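Side-chain contact in phosphodiesterase (Pseudomonas aeruginosa, PDB 4G75), which is a magnesium-binding, colicin M-like bacteriocin that probably kills rival bacteria by hydrolysing the lipid-linked precursor of peptidoglycan: residues 85-88 / 89-92. Residues are numbered along the deposited sequence; the frame is centred on the assembly and turned at random.
Sequences FIWD and IFDL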
# COMPACT_ATOMS: atom_id res chain seq x y z
N PHE A 85 -4.15 4.51 -17.55
CA PHE A 85 -4.42 3.61 -16.44
C PHE A 85 -3.34 2.54 -16.43
O PHE A 85 -2.74 2.22 -15.39
CB PHE A 85 -5.80 2.97 -16.59
CG PHE A 85 -6.22 2.13 -15.41
CD1 PHE A 85 -7.07 2.65 -14.44
CD2 PHE A 85 -5.78 0.83 -15.28
CE1 PHE A 85 -7.47 1.87 -13.35
CE2 PHE A 85 -6.18 0.05 -14.20
CZ PHE A 85 -7.02 0.57 -13.24
N ILE A 86 -3.07 1.97 -17.60
CA ILE A 86 -2.07 0.92 -17.72
C ILE A 86 -0.68 1.37 -17.28
O ILE A 86 -0.01 0.68 -16.51
CB ILE A 86 -2.02 0.35 -19.14
CG1 ILE A 86 -3.31 -0.43 -19.41
CG2 ILE A 86 -0.80 -0.54 -19.30
CD1 ILE A 86 -3.57 -0.74 -20.88
N TRP A 87 -0.25 2.53 -17.77
CA TRP A 87 1.06 3.06 -17.39
C TRP A 87 1.18 3.44 -15.91
O TRP A 87 2.23 3.28 -15.33
CB TRP A 87 1.49 4.23 -18.29
CG TRP A 87 2.09 3.80 -19.60
CD1 TRP A 87 1.65 4.11 -20.85
CD2 TRP A 87 3.25 2.97 -19.78
NE1 TRP A 87 2.46 3.54 -21.80
CE2 TRP A 87 3.45 2.83 -21.17
CE3 TRP A 87 4.13 2.33 -18.91
CZ2 TRP A 87 4.49 2.08 -21.70
CZ3 TRP A 87 5.18 1.59 -19.44
CH2 TRP A 87 5.34 1.47 -20.83
N ASP A 88 0.10 3.94 -15.31
CA ASP A 88 0.11 4.24 -13.88
C ASP A 88 0.24 2.94 -13.08
O ASP A 88 0.93 2.89 -12.06
CB ASP A 88 -1.17 4.98 -13.45
CG ASP A 88 -1.08 6.49 -13.67
OD1 ASP A 88 -0.14 6.98 -14.35
OD2 ASP A 88 -1.98 7.20 -13.15
N ILE A 89 -0.42 1.88 -13.55
CA ILE A 89 -0.31 0.58 -12.90
C ILE A 89 1.13 0.08 -12.98
O ILE A 89 1.63 -0.57 -12.06
CB ILE A 89 -1.32 -0.44 -13.48
CG1 ILE A 89 -2.75 -0.04 -13.10
CG2 ILE A 89 -1.02 -1.86 -13.00
CD1 ILE A 89 -2.98 0.07 -11.61
N PHE A 90 1.82 0.42 -14.06
CA PHE A 90 3.24 0.10 -14.19
C PHE A 90 4.10 0.96 -13.26
O PHE A 90 4.99 0.46 -12.60
CB PHE A 90 3.68 0.28 -15.65
CG PHE A 90 5.12 -0.11 -15.92
CD1 PHE A 90 5.47 -1.45 -16.05
CD2 PHE A 90 6.10 0.85 -16.10
CE1 PHE A 90 6.79 -1.81 -16.33
CE2 PHE A 90 7.41 0.49 -16.39
CZ PHE A 90 7.76 -0.84 -16.49
N ASP A 91 3.82 2.26 -13.22
CA ASP A 91 4.68 3.22 -12.54
C ASP A 91 4.56 3.20 -11.02
O ASP A 91 5.57 3.32 -10.31
CB ASP A 91 4.41 4.64 -13.03
CG ASP A 91 4.95 4.90 -14.42
OD1 ASP A 91 5.82 4.12 -14.87
OD2 ASP A 91 4.51 5.88 -15.06
N LEU A 92 3.34 3.07 -10.53
CA LEU A 92 3.09 3.14 -9.10
C LEU A 92 3.90 2.15 -8.24
O LEU A 92 4.47 2.54 -7.22
CB LEU A 92 1.59 3.07 -8.79
CG LEU A 92 0.83 4.38 -9.09
CD1 LEU A 92 -0.66 4.13 -9.27
CD2 LEU A 92 1.10 5.44 -8.02
O HOH W 1 2.03 6.77 -16.00
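Trp87 turns the edge of its indole toward the face of Phe90, three residues on, in an offset edge-to-face pair with the planes at 85° and the six-membered ring centroids 5.3 Å apart. The touching edge is the CE3–CZ3 side of the indole, with Trp87 CZ3 3.5 Å from Phe90 CD2. With chi1 at -176°, the Phe90 ring swings away from its own backbone N and comes to lie alongside the indole; Arg131 adds a cation-pi contact to the same phenyl. Tyr118 meets the indole edge-to-face and His116 with planes at about 40°, while Trp62 meets the ring of Phe85. One turn apart, Phe85 and Ile89 point the same way, and Phe85 CE2 packs 3.6 Å from Ile89 CG1. One water links the two carboxylates, donating to Asp88 OD1 (2.7 Å) and Asp91 OD2 (2.8 Å); if both are charged, these bonds and the Arg45 salt bridge to Asp88 OD2 would help to offset their repulsion. Tyr49 also reaches Asp88 OD2; His116 takes Asp91 OD1, and Tyr118 and Gln114 join the water on OD2. Regular i to i+4 backbone bonds carry helix 81-102 through this turn, with Phe85 against helix 55-65, Ile89 and Leu92 against helix 143-153, and Trp87 on helix 34-49, away from the magnesium site.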